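Galactose-binding lectin (Arachis hypogaea, PDB 6VAW) binds D-galactose and related galactosides as a calcium- and manganese-containing homotetrameric legume lectin. Local coordinates at residues R45-M50 / R201-F206; F87-E92 / H116-E121. All coordinates share one frame; numbering follows the deposited sequence.

Interaction 1 of 2, residues R45-M50 / R201-F206; sequences RVLYAM and RVKFGF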
loop_
_atom_site.group_PDB
_atom_site.type_symbol
_atom_site.label_atom_id
_atom_site.label_comp_id
_atom_site.label_asym_id
_atom_site.label_seq_id
_atom_site.Cartn_x
_atom_site.Cartn_y
_atom_site.Cartn_z
ATOM N N ARG A 45 20.800 3.057 18.581
ATOM C CA ARG A 45 20.478 3.058 17.162
ATOM C C ARG A 45 19.442 1.979 16.858
ATOM O O ARG A 45 19.435 0.928 17.504
ATOM C CB ARG A 45 21.721 2.852 16.280
ATOM C CG ARG A 45 23.041 3.381 16.844
ATOM C CD ARG A 45 24.104 3.599 15.780
ATOM N NE ARG A 45 24.406 2.401 15.000
ATOM C CZ ARG A 45 25.378 2.338 14.096
ATOM N NH1 ARG A 45 26.166 3.389 13.885
ATOM N NH2 ARG A 45 25.573 1.232 13.398
ATOM N N VAL A 46 18.550 2.252 15.891
ATOM C CA VAL A 46 17.564 1.305 15.387
ATOM C C VAL A 46 17.782 1.189 13.890
ATOM O O VAL A 46 17.981 2.208 13.228
ATOM C CB VAL A 46 16.086 1.600 15.753
ATOM C CG1 VAL A 46 15.874 1.537 17.248
ATOM C CG2 VAL A 46 15.593 2.933 15.181
ATOM N N LEU A 47 17.760 -0.034 13.356
ATOM C CA LEU A 47 17.920 -0.284 11.925
ATOM C C LEU A 47 16.788 -1.141 11.403
ATOM O O LEU A 47 16.306 -2.024 12.131
ATOM C CB LEU A 47 19.248 -1.009 11.626
ATOM C CG LEU A 47 20.545 -0.349 12.084
ATOM C CD1 LEU A 47 21.613 -1.389 12.314
ATOM C CD2 LEU A 47 21.024 0.687 11.090
ATOM N N TYR A 48 16.385 -0.906 10.134
ATOM C CA TYR A 48 15.441 -1.803 9.495
ATOM C C TYR A 48 16.262 -3.079 9.290
ATOM O O TYR A 48 17.393 -2.990 8.820
ATOM C CB TYR A 48 14.846 -1.201 8.218
ATOM C CG TYR A 48 13.822 -2.109 7.591
ATOM C CD1 TYR A 48 12.605 -2.360 8.224
ATOM C CD2 TYR A 48 14.068 -2.729 6.367
ATOM C CE1 TYR A 48 11.648 -3.183 7.644
ATOM C CE2 TYR A 48 13.124 -3.583 5.793
ATOM C CZ TYR A 48 11.918 -3.804 6.435
ATOM O OH TYR A 48 10.967 -4.608 5.849
ATOM N N ALA A 49 15.736 -4.177 9.794
ATOM C CA ALA A 49 16.505 -5.433 9.900
ATOM C C ALA A 49 16.946 -5.984 8.554
ATOM O O ALA A 49 17.900 -6.734 8.539
ATOM C CB ALA A 49 15.708 -6.452 10.661
ATOM N N MET A 50 16.231 -5.668 7.501
ATOM C CA MET A 50 16.574 -6.264 6.206
ATOM C C MET A 50 17.524 -5.363 5.429
ATOM O O MET A 50 17.298 -4.167 5.341
ATOM C CB MET A 50 15.315 -6.520 5.392
ATOM C CG MET A 50 15.608 -7.077 4.064
ATOM S SD MET A 50 14.136 -7.589 3.208
ATOM C CE MET A 50 13.218 -6.059 3.004
ATOM N N ARG A 201 24.524 -3.196 -0.829
ATOM C CA ARG A 201 23.593 -3.558 0.240
ATOM C C ARG A 201 23.858 -2.703 1.475
ATOM O O ARG A 201 25.001 -2.570 1.959
ATOM C CB ARG A 201 23.635 -5.048 0.585
ATOM C CG ARG A 201 23.148 -5.970 -0.557
ATOM C CD ARG A 201 23.653 -7.398 -0.444
ATOM N NE ARG A 201 23.456 -7.975 0.887
ATOM C CZ ARG A 201 22.813 -9.113 1.134
ATOM N NH1 ARG A 201 22.291 -9.822 0.139
ATOM N NH2 ARG A 201 22.707 -9.562 2.377
ATOM N N VAL A 202 22.778 -2.092 1.958
ATOM C CA VAL A 202 22.822 -1.163 3.086
ATOM C C VAL A 202 21.707 -1.391 4.064
ATOM O O VAL A 202 20.768 -2.149 3.792
ATOM C CB VAL A 202 22.806 0.348 2.635
ATOM C CG1 VAL A 202 24.023 0.705 1.775
ATOM C CG2 VAL A 202 21.481 0.725 1.952
ATOM N N LYS A 203 21.834 -0.736 5.219
ATOM C CA LYS A 203 20.812 -0.678 6.261
ATOM C C LYS A 203 20.465 0.809 6.522
ATOM O O LYS A 203 21.316 1.689 6.451
ATOM C CB LYS A 203 21.189 -1.435 7.554
ATOM C CG LYS A 203 20.826 -2.922 7.407
ATOM C CD LYS A 203 21.196 -3.759 8.602
ATOM C CE LYS A 203 21.048 -5.223 8.278
ATOM N NZ LYS A 203 21.360 -6.071 9.456
ATOM N N PHE A 204 19.186 1.061 6.733
ATOM C CA PHE A 204 18.601 2.365 7.007
ATOM C C PHE A 204 18.230 2.370 8.472
ATOM O O PHE A 204 17.797 1.346 8.986
ATOM C CB PHE A 204 17.348 2.596 6.130
ATOM C CG PHE A 204 17.626 2.880 4.663
ATOM C CD1 PHE A 204 17.842 1.835 3.758
ATOM C CD2 PHE A 204 17.634 4.182 4.184
ATOM C CE1 PHE A 204 18.080 2.097 2.411
ATOM C CE2 PHE A 204 17.889 4.445 2.833
ATOM C CZ PHE A 204 18.067 3.401 1.945
ATOM N N GLY A 205 18.422 3.482 9.140
ATOM C CA GLY A 205 18.040 3.535 10.542
ATOM C C GLY A 205 18.160 4.916 11.116
ATOM O O GLY A 205 18.229 5.889 10.364
ATOM N N PHE A 206 18.096 4.985 12.457
ATOM C CA PHE A 206 18.232 6.195 13.252
ATOM C C PHE A 206 19.248 5.962 14.367
ATOM O O PHE A 206 19.362 4.847 14.879
ATOM C CB PHE A 206 16.894 6.608 13.861
ATOM C CG PHE A 206 15.813 6.910 12.857
ATOM C CD1 PHE A 206 15.655 8.191 12.350
ATOM C CD2 PHE A 206 14.973 5.898 12.387
ATOM C CE1 PHE A 206 14.656 8.467 11.413
ATOM C CE2 PHE A 206 13.962 6.178 11.456
ATOM C CZ PHE A 206 13.836 7.453 10.950
HETATM O O HOH W 1 17.718 -1.528 6.559
#

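Interaction 2 of 2, residues F87-E92 / H116-E121; sequences FFIAPE and HFVGVE. With MN (manganese (II) ion), chain F.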
loop_
_atom_site.group_PDB
_atom_site.type_symbol
_atom_site.label_atom_id
_atom_site.label_comp_id
_atom_site.label_asym_id
_atom_site.label_seq_id
_atom_site.Cartn_x
_atom_site.Cartn_y
_atom_site.Cartn_z
ATOM N N PHE A 87 19.244 10.381 10.851
ATOM C CA PHE A 87 18.630 9.382 9.983
ATOM C C PHE A 87 19.764 8.951 9.071
ATOM O O PHE A 87 20.320 9.803 8.374
ATOM C CB PHE A 87 17.418 9.948 9.207
ATOM C CG PHE A 87 17.035 9.079 8.037
ATOM C CD1 PHE A 87 16.494 7.812 8.239
ATOM C CD2 PHE A 87 17.223 9.517 6.733
ATOM C CE1 PHE A 87 16.127 7.009 7.145
ATOM C CE2 PHE A 87 16.855 8.710 5.642
ATOM C CZ PHE A 87 16.324 7.466 5.853
ATOM N N PHE A 88 20.174 7.675 9.115
ATOM C CA PHE A 88 21.361 7.327 8.348
ATOM C C PHE A 88 21.204 6.043 7.535
ATOM O O PHE A 88 20.285 5.252 7.729
ATOM C CB PHE A 88 22.603 7.242 9.268
ATOM C CG PHE A 88 22.633 6.033 10.192
ATOM C CD1 PHE A 88 21.811 5.972 11.314
ATOM C CD2 PHE A 88 23.481 4.967 9.939
ATOM C CE1 PHE A 88 21.799 4.831 12.142
ATOM C CE2 PHE A 88 23.509 3.848 10.793
ATOM C CZ PHE A 88 22.667 3.789 11.894
ATOM N N ILE A 89 22.129 5.896 6.591
ATOM C CA ILE A 89 22.272 4.805 5.616
ATOM C C ILE A 89 23.678 4.322 5.751
ATOM O O ILE A 89 24.583 5.144 5.728
ATOM C CB ILE A 89 21.983 5.241 4.185
ATOM C CG1 ILE A 89 20.805 6.210 4.096
ATOM C CG2 ILE A 89 21.782 4.012 3.297
ATOM C CD1 ILE A 89 20.717 6.972 2.708
ATOM N N ALA A 90 23.880 3.024 5.953
ATOM C CA ALA A 90 25.252 2.555 6.183
ATOM C C ALA A 90 25.444 1.116 5.687
ATOM O O ALA A 90 24.447 0.460 5.399
ATOM C CB ALA A 90 25.590 2.662 7.682
ATOM N N PRO A 91 26.700 0.598 5.598
ATOM C CA PRO A 91 26.894 -0.818 5.174
ATOM C C PRO A 91 26.063 -1.766 6.059
ATOM O O PRO A 91 25.797 -1.434 7.232
ATOM C CB PRO A 91 28.412 -1.036 5.332
ATOM C CG PRO A 91 29.001 0.327 5.202
ATOM C CD PRO A 91 27.993 1.239 5.900
ATOM N N GLU A 92 25.603 -2.903 5.498
ATOM C CA GLU A 92 24.725 -3.841 6.213
ATOM C C GLU A 92 25.319 -4.354 7.544
ATOM O O GLU A 92 24.534 -4.694 8.431
ATOM C CB GLU A 92 24.265 -5.022 5.327
ATOM C CG GLU A 92 25.370 -5.905 4.776
ATOM C CD GLU A 92 24.978 -6.823 3.637
ATOM O OE1 GLU A 92 23.862 -7.392 3.670
ATOM O OE2 GLU A 92 25.819 -7.002 2.727
ATOM N N HIS A 116 31.478 5.583 8.068
ATOM C CA HIS A 116 31.036 5.110 6.769
ATOM C C HIS A 116 29.502 5.140 6.773
ATOM O O HIS A 116 28.863 4.207 7.263
ATOM C CB HIS A 116 31.595 3.713 6.465
ATOM C CG HIS A 116 31.469 3.308 5.030
ATOM N ND1 HIS A 116 31.881 2.057 4.599
ATOM C CD2 HIS A 116 31.013 4.010 3.964
ATOM C CE1 HIS A 116 31.637 2.025 3.301
ATOM N NE2 HIS A 116 31.130 3.177 2.869
ATOM N N PHE A 117 28.919 6.258 6.293
ATOM C CA PHE A 117 27.475 6.464 6.320
ATOM C C PHE A 117 27.095 7.685 5.496
ATOM O O PHE A 117 27.935 8.529 5.207
ATOM C CB PHE A 117 26.966 6.656 7.790
ATOM C CG PHE A 117 27.504 7.911 8.450
ATOM C CD1 PHE A 117 28.764 7.921 9.048
ATOM C CD2 PHE A 117 26.764 9.092 8.449
ATOM C CE1 PHE A 117 29.294 9.102 9.601
ATOM C CE2 PHE A 117 27.282 10.266 9.019
ATOM C CZ PHE A 117 28.548 10.265 9.585
ATOM N N VAL A 118 25.807 7.801 5.212
ATOM C CA VAL A 118 25.178 8.959 4.573
ATOM C C VAL A 118 24.011 9.254 5.474
ATOM O O VAL A 118 23.299 8.326 5.850
ATOM C CB VAL A 118 24.789 8.760 3.071
ATOM C CG1 VAL A 118 23.923 9.929 2.557
ATOM C CG2 VAL A 118 26.043 8.611 2.205
ATOM N N GLY A 119 23.846 10.504 5.879
ATOM C CA GLY A 119 22.730 10.787 6.771
ATOM C C GLY A 119 22.193 12.192 6.781
ATOM O O GLY A 119 22.763 13.090 6.174
ATOM N N VAL A 120 21.085 12.366 7.492
ATOM C CA VAL A 120 20.421 13.649 7.699
ATOM C C VAL A 120 20.361 13.832 9.212
ATOM O O VAL A 120 19.662 13.076 9.867
ATOM C CB VAL A 120 19.005 13.714 7.038
ATOM C CG1 VAL A 120 18.350 15.069 7.268
ATOM C CG2 VAL A 120 19.038 13.357 5.541
ATOM N N GLU A 121 21.113 14.800 9.752
ATOM C CA GLU A 121 21.192 15.052 11.197
ATOM C C GLU A 121 20.298 16.201 11.630
ATOM O O GLU A 121 20.131 17.190 10.911
ATOM C CB GLU A 121 22.630 15.332 11.662
ATOM C CG GLU A 121 23.250 16.517 10.932
ATOM C CD GLU A 121 24.546 16.948 11.569
ATOM O OE1 GLU A 121 25.494 16.142 11.541
ATOM O OE2 GLU A 121 24.637 18.098 12.048
HETATM MN MN MN F . 26.000 19.346 13.085
HETATM O O HOH W 2 27.336 17.249 13.163
HETATM O O HOH W 3 26.887 19.971 11.090
#

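Interaction 1 of 2, residues R45-M50 / R201-F206
Val-46 O accepts from Phe-206 N at 2.9 Å with an N-H...O angle of 156°, and Gly-205 CA lies 3.0 Å from the same oxygen as a weaker, bent CA-H...O contact. This is antiparallel pairing in the curved seven-stranded sheet of the legume lectin jelly roll. Val-46 N returns a bond to Phe-206 O in its carbonyl plane, completing a hydrogen-bonded pair. One step on, Leu-47 and Gly-205 form the non-hydrogen-bonded pair, their CA atoms 4.1 Å apart. Tyr-48 N reaches Phe-204 O at 2.9 Å and 165°, but the reciprocal bond is replaced by a water, which accepts from Phe-204 N (3.0 Å) and donates to the carbonyl oxygens of Tyr-48 and Met-50. Phe-204 N and Tyr-48 O stand 4.9 Å apart, too far for a direct bond, and the water bridges them.

Lys-203 runs across the end of strand 45-48 toward Ala-49. Its CB meets Leu-47 CD2 where the side chains cross at about a right angle, and the chain, extended beyond CG, brings CE to 3.5 Å from Ala-49 O, while NZ is hydrogen-bonded to Asn-19 OD1. On the buried side, the Phe-206 ring meets Phe-69 and Trp-223 of the opposing sheet edge-to-face. Val-46 contributes at that ring's edge: its CG2 lies near the ring plane, 4.1 Å from Phe-206 CD2.

Interaction 2 of 2, residues F87-E92 / H116-E121
His-116 lays one face of its imidazole against Pro-91. From CB the side chain leaves with CG opposite the backbone N (chi1 -166°), which turns one ring face to the proline. His-116 ND1 comes closest, 3.4 Å from Pro-91 CG; His-116 CG and CE1 lie a little farther from the same carbon. Pro-91 CG thus sits over the face, 3.8 Å from the His-116 ring centroid and 27° off the normal, a CH-pi contact displaced toward the rim. NE2, at the tip, is hydrogen-bonded to Lys-197 O.

Beyond this end the backbones pair as regular antiparallel strands. Four N-H...O bonds join Phe-87 with Val-120 and Ile-89 with Val-118; between them Phe-88 and Gly-119 approach to 4.0 Å between CA atoms. Glu-121 carries the strand to the metal site: its OE2 binds manganese at 2.1 Å, and its OE1 accepts from a manganese-bound water. Asp-123, Asp-132 and His-137 complete the protein ligands.

Strand 84-91 lies between strands 201-209 and 117-123, and the latter is flanked in turn by strand 137-141. Phe-87 and Ile-89 pack on strand 64-74 of the opposing sheet, while His-116 extends to the C-terminal end of helix 194-197.

Both interactions belong to the same seven-stranded sheet and lie largely in the protein core, their centres about 9 Å apart. Strands 201-209 and 84-91 are neighbours, so the two pairings join into four consecutive strands; Lys-203 N to Ala-90 O is a probable hydrogen bond across the shared boundary, and Arg-201 and Glu-92 form a salt bridge there. Their chemistry differs with their place. Interaction 1 lies on the subunit-interface side of the sheet, where Tyr-48, Ala-49 and Met-50 pack on Met-50 of a second subunit, and one step of its pairing is solvent-mediated. Interaction 2 lies on the metal-site side, touches no other subunit, and has every backbone bond between its strands direct.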